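Local coordinates for protein putative dehydratase (Mesorhizobium loti, PDB 2POZ) that is of unknown function but, as a member of the mandelate racemase/muconate lactonizing enzyme family, is probably a lyase of the dehydratase kind, at residues D340-S352 against G367-L379. Numbering follows the deposited sequence.
Sequences DDGYVEVLENPPS and GAVLIKRNIEPYL
E348 N donates to V369 O over 2.7 Å, and I371 N returns a bond to V346 O over 3.0 Å. Together they make a single beta bridge centred on L347 and L370, whose CA atoms lie 4.6 Å apart. The same two carbonyl oxygens each take a CA-H...O contact, from L347 to V369 O and from L370 to V346 O. One step back, E345 O is met by N374 ND2 at 2.9 Å; the N-H points almost straight at it (171°), in the carbonyl plane, and the oxygen lies in the plane of the amide. Asparagine suits this first turn of helix 372-375, since its short side chain, with CG anti to its own carbonyl carbon (chi1 -73°), turns the amide toward the loop. A leucine in its place would probably leave E345 O without this donor and the loop less firmly tied to the helix. In the enolase-superfamily fold, this bridge ties a loop of the barrel domain to the chain returning to the N-terminal domain's sheet through strand 379-383. The E345 carboxylate is itself well used: OE2 accepts L347 N through its anti lone pair and also bonds S312, while OE1 meets Y343 OH at 2.7 Å. A water donates to G342 O and hydrogen-bonds Y378 OH. V346 CG1 lies 3.9 Å from I375 CG2 against L22 of strand 21-27, the side chains crossing at about a right angle. L347 CD2 comes within 3.5 Å of the small A368 CB methyl. At the solvent edge, N349 OD1 takes a weak bond from V369 N (3.4 Å).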
loop_
_atom_site.group_PDB
_atom_site.type_symbol
_atom_site.label_atom_id
_atom_site.label_comp_id
_atom_site.label_asym_id
_atom_site.label_seq_id
_atom_site.Cartn_x
_atom_site.Cartn_y
_atom_site.Cartn_z
ATOM N N ASP A 340 -50.584 -2.079 -10.627
ATOM C CA ASP A 340 -51.046 -1.909 -9.253
ATOM C C ASP A 340 -52.342 -1.113 -9.224
ATOM O O ASP A 340 -52.578 -0.278 -10.097
ATOM C CB ASP A 340 -50.021 -1.139 -8.423
ATOM C CG ASP A 340 -48.790 -1.952 -8.096
ATOM O OD1 ASP A 340 -48.729 -3.139 -8.479
ATOM O OD2 ASP A 340 -47.885 -1.391 -7.445
ATOM N N ASP A 341 -53.181 -1.366 -8.221
ATOM C CA ASP A 341 -54.414 -0.605 -8.095
ATOM C C ASP A 341 -53.942 0.793 -7.732
ATOM O O ASP A 341 -53.011 0.945 -6.937
ATOM C CB ASP A 341 -55.298 -1.118 -6.953
ATOM C CG ASP A 341 -55.692 -2.564 -7.112
ATOM O OD1 ASP A 341 -55.859 -3.030 -8.254
ATOM O OD2 ASP A 341 -55.852 -3.228 -6.076
ATOM N N GLY A 342 -54.573 1.808 -8.304
ATOM C CA GLY A 342 -54.180 3.166 -7.991
ATOM C C GLY A 342 -52.935 3.668 -8.703
ATOM O O GLY A 342 -52.455 4.758 -8.393
ATOM N N TYR A 343 -52.397 2.889 -9.637
ATOM C CA TYR A 343 -51.223 3.340 -10.383
ATOM C C TYR A 343 -51.599 4.652 -11.066
ATOM O O TYR A 343 -52.688 4.774 -11.636
ATOM C CB TYR A 343 -50.822 2.325 -11.459
ATOM C CG TYR A 343 -49.867 2.901 -12.492
ATOM C CD1 TYR A 343 -48.534 3.176 -12.170
ATOM C CD2 TYR A 343 -50.309 3.206 -13.780
ATOM C CE1 TYR A 343 -47.667 3.744 -13.111
ATOM C CE2 TYR A 343 -49.453 3.775 -14.726
ATOM C CZ TYR A 343 -48.135 4.040 -14.383
ATOM O OH TYR A 343 -47.291 4.602 -15.313
ATOM N N VAL A 344 -50.699 5.628 -11.014
ATOM C CA VAL A 344 -50.945 6.919 -11.629
ATOM C C VAL A 344 -50.008 7.199 -12.795
ATOM O O VAL A 344 -48.796 7.312 -12.613
ATOM C CB VAL A 344 -50.785 8.067 -10.602
ATOM C CG1 VAL A 344 -50.951 9.423 -11.297
ATOM C CG2 VAL A 344 -51.806 7.908 -9.491
ATOM N N GLU A 345 -50.572 7.314 -13.995
ATOM C CA GLU A 345 -49.775 7.627 -15.174
ATOM C C GLU A 345 -49.529 9.136 -15.163
ATOM O O GLU A 345 -50.466 9.925 -15.275
ATOM C CB GLU A 345 -50.524 7.233 -16.447
ATOM C CG GLU A 345 -49.736 7.520 -17.716
ATOM C CD GLU A 345 -48.342 6.912 -17.679
ATOM O OE1 GLU A 345 -48.242 5.668 -17.651
ATOM O OE2 GLU A 345 -47.353 7.682 -17.668
ATOM N N VAL A 346 -48.268 9.537 -15.023
ATOM C CA VAL A 346 -47.928 10.957 -14.975
ATOM C C VAL A 346 -47.631 11.561 -16.345
ATOM O O VAL A 346 -47.572 12.779 -16.489
ATOM C CB VAL A 346 -46.696 11.207 -14.058
ATOM C CG1 VAL A 346 -46.956 10.645 -12.664
ATOM C CG2 VAL A 346 -45.455 10.568 -14.669
ATOM N N LEU A 347 -47.448 10.722 -17.356
ATOM C CA LEU A 347 -47.135 11.243 -18.680
ATOM C C LEU A 347 -48.241 11.049 -19.694
ATOM O O LEU A 347 -48.953 10.047 -19.676
ATOM C CB LEU A 347 -45.858 10.596 -19.219
ATOM C CG LEU A 347 -44.569 10.849 -18.437
ATOM C CD1 LEU A 347 -43.402 10.254 -19.208
ATOM C CD2 LEU A 347 -44.373 12.347 -18.231
ATOM N N GLU A 348 -48.368 12.016 -20.594
ATOM C CA GLU A 348 -49.374 11.940 -21.637
ATOM C C GLU A 348 -48.882 10.923 -22.663
ATOM O O GLU A 348 -49.667 10.199 -23.279
ATOM C CB GLU A 348 -49.542 13.308 -22.299
ATOM C CG GLU A 348 -50.809 13.429 -23.107
ATOM C CD GLU A 348 -52.037 13.415 -22.227
ATOM O OE1 GLU A 348 -52.211 14.379 -21.443
ATOM O OE2 GLU A 348 -52.819 12.442 -22.314
ATOM N N ASN A 349 -47.564 10.865 -22.816
ATOM C CA ASN A 349 -46.931 9.969 -23.772
ATOM C C ASN A 349 -45.849 9.120 -23.111
ATOM O O ASN A 349 -44.657 9.291 -23.376
ATOM C CB ASN A 349 -46.326 10.804 -24.890
ATOM C CG ASN A 349 -45.896 12.177 -24.406
ATOM O OD1 ASN A 349 -45.073 12.300 -23.488
ATOM N ND2 ASN A 349 -46.461 13.221 -25.007
ATOM N N PRO A 350 -46.252 8.189 -22.238
ATOM C CA PRO A 350 -45.270 7.340 -21.567
ATOM C C PRO A 350 -44.517 6.482 -22.574
ATOM O O PRO A 350 -45.034 6.168 -23.644
ATOM C CB PRO A 350 -46.129 6.515 -20.613
ATOM C CG PRO A 350 -47.415 6.386 -21.362
ATOM C CD PRO A 350 -47.626 7.773 -21.909
ATOM N N PRO A 351 -43.274 6.104 -22.252
ATOM C CA PRO A 351 -42.503 5.276 -23.181
ATOM C C PRO A 351 -43.095 3.872 -23.196
ATOM O O PRO A 351 -43.434 3.333 -22.147
ATOM C CB PRO A 351 -41.100 5.319 -22.584
ATOM C CG PRO A 351 -41.379 5.360 -21.114
ATOM C CD PRO A 351 -42.509 6.370 -21.021
ATOM N N SER A 352 -43.240 3.281 -24.373
ATOM C CA SER A 352 -43.801 1.937 -24.429
ATOM C C SER A 352 -42.763 0.892 -24.820
ATOM O O SER A 352 -42.109 1.014 -25.853
ATOM C CB SER A 352 -44.986 1.889 -25.402
ATOM O OG SER A 352 -44.591 2.238 -26.717
ATOM N N GLY A 367 -38.606 15.061 -23.208
ATOM C CA GLY A 367 -39.502 14.351 -24.102
ATOM C C GLY A 367 -40.694 13.780 -23.362
ATOM O O GLY A 367 -41.322 12.830 -23.826
ATOM N N ALA A 368 -41.012 14.378 -22.218
ATOM C CA ALA A 368 -42.115 13.932 -21.386
ATOM C C ALA A 368 -43.094 15.061 -21.082
ATOM O O ALA A 368 -42.695 16.130 -20.623
ATOM C CB ALA A 368 -41.571 13.363 -20.088
ATOM N N VAL A 369 -44.373 14.817 -21.342
ATOM C CA VAL A 369 -45.413 15.809 -21.085
ATOM C C VAL A 369 -46.280 15.314 -19.925
ATOM O O VAL A 369 -46.900 14.252 -20.010
ATOM C CB VAL A 369 -46.311 16.021 -22.330
ATOM C CG1 VAL A 369 -47.287 17.165 -22.083
ATOM C CG2 VAL A 369 -45.453 16.307 -23.554
ATOM N N LEU A 370 -46.310 16.083 -18.844
ATOM C CA LEU A 370 -47.087 15.718 -17.668
ATOM C C LEU A 370 -48.591 15.845 -17.902
ATOM O O LEU A 370 -49.042 16.651 -18.717
ATOM C CB LEU A 370 -46.704 16.610 -16.485
ATOM C CG LEU A 370 -45.298 16.524 -15.893
ATOM C CD1 LEU A 370 -45.109 17.664 -14.908
ATOM C CD2 LEU A 370 -45.095 15.186 -15.198
ATOM N N ILE A 371 -49.358 15.025 -17.193
ATOM C CA ILE A 371 -50.809 15.086 -17.269
ATOM C C ILE A 371 -51.153 15.751 -15.949
ATOM O O ILE A 371 -51.288 15.088 -14.922
ATOM C CB ILE A 371 -51.450 13.683 -17.326
ATOM C CG1 ILE A 371 -50.918 12.916 -18.538
ATOM C CG2 ILE A 371 -52.967 13.815 -17.417
ATOM C CD1 ILE A 371 -51.516 11.523 -18.708
ATOM N N LYS A 372 -51.259 17.075 -15.980
ATOM C CA LYS A 372 -51.540 17.844 -14.780
ATOM C C LYS A 372 -52.738 17.350 -13.983
ATOM O O LYS A 372 -52.699 17.338 -12.755
ATOM C CB LYS A 372 -51.708 19.328 -15.131
ATOM C CG LYS A 372 -50.460 19.962 -15.759
ATOM C CD LYS A 372 -49.228 19.872 -14.845
ATOM C CE LYS A 372 -49.247 20.907 -13.721
ATOM N NZ LYS A 372 -50.404 20.741 -12.802
ATOM N N ARG A 373 -53.802 16.936 -14.664
ATOM C CA ARG A 373 -54.980 16.454 -13.951
ATOM C C ARG A 373 -54.667 15.244 -13.073
ATOM O O ARG A 373 -55.288 15.055 -12.027
ATOM C CB ARG A 373 -56.101 16.078 -14.925
ATOM C CG ARG A 373 -57.259 15.365 -14.228
ATOM C CD ARG A 373 -58.346 14.902 -15.185
ATOM N NE ARG A 373 -59.314 14.036 -14.508
ATOM C CZ ARG A 373 -60.447 13.605 -15.056
ATOM N NH1 ARG A 373 -60.759 13.961 -16.293
ATOM N NH2 ARG A 373 -61.269 12.818 -14.370
ATOM N N ASN A 374 -53.704 14.428 -13.490
ATOM C CA ASN A 374 -53.358 13.237 -12.719
ATOM C C ASN A 374 -52.461 13.474 -11.508
ATOM O O ASN A 374 -52.525 12.724 -10.537
ATOM C CB ASN A 374 -52.724 12.188 -13.631
ATOM C CG ASN A 374 -53.742 11.529 -14.538
ATOM O OD1 ASN A 374 -54.937 11.813 -14.442
ATOM N ND2 ASN A 374 -53.282 10.642 -15.416
ATOM N N ILE A 375 -51.634 14.515 -11.553
ATOM C CA ILE A 375 -50.741 14.783 -10.433
ATOM C C ILE A 375 -51.210 15.910 -9.513
ATOM O O ILE A 375 -50.811 15.970 -8.349
ATOM C CB ILE A 375 -49.310 15.117 -10.921
ATOM C CG1 ILE A 375 -49.321 16.421 -11.724
ATOM C CG2 ILE A 375 -48.760 13.962 -11.758
ATOM C CD1 ILE A 375 -47.953 16.879 -12.172
ATOM N N GLU A 376 -52.053 16.801 -10.032
ATOM C CA GLU A 376 -52.553 17.921 -9.241
ATOM C C GLU A 376 -53.139 17.503 -7.886
ATOM O O GLU A 376 -52.938 18.193 -6.887
ATOM C CB GLU A 376 -53.589 18.708 -10.050
ATOM C CG GLU A 376 -54.077 19.991 -9.390
ATOM C CD GLU A 376 -52.948 20.941 -9.018
ATOM O OE1 GLU A 376 -51.928 20.988 -9.747
ATOM O OE2 GLU A 376 -53.092 21.655 -8.000
ATOM N N PRO A 377 -53.867 16.369 -7.830
ATOM C CA PRO A 377 -54.444 15.923 -6.557
ATOM C C PRO A 377 -53.367 15.621 -5.515
ATOM O O PRO A 377 -53.642 15.576 -4.314
ATOM C CB PRO A 377 -55.212 14.655 -6.944
ATOM C CG PRO A 377 -55.605 14.912 -8.357
ATOM C CD PRO A 377 -54.337 15.521 -8.938
ATOM N N TYR A 378 -52.139 15.423 -5.982
ATOM C CA TYR A 378 -51.036 15.092 -5.095
ATOM C C TYR A 378 -50.087 16.258 -4.795
ATOM O O TYR A 378 -49.015 16.071 -4.204
ATOM C CB TYR A 378 -50.288 13.893 -5.681
ATOM C CG TYR A 378 -51.186 12.677 -5.794
ATOM C CD1 TYR A 378 -51.588 11.970 -4.657
ATOM C CD2 TYR A 378 -51.701 12.278 -7.031
ATOM C CE1 TYR A 378 -52.487 10.896 -4.749
ATOM C CE2 TYR A 378 -52.597 11.214 -7.131
ATOM C CZ TYR A 378 -52.985 10.530 -5.988
ATOM O OH TYR A 378 -53.880 9.487 -6.096
ATOM N N LEU A 379 -50.496 17.462 -5.189
ATOM C CA LEU A 379 -49.707 18.660 -4.927
ATOM C C LEU A 379 -49.428 18.659 -3.433
ATOM O O LEU A 379 -50.350 18.589 -2.636
ATOM C CB LEU A 379 -50.504 19.911 -5.308
ATOM C CG LEU A 379 -49.806 21.264 -5.155
ATOM C CD1 LEU A 379 -48.558 21.319 -6.055
ATOM C CD2 LEU A 379 -50.787 22.378 -5.528
HETATM O O HOH W 1 -53.542 6.550 -6.940
#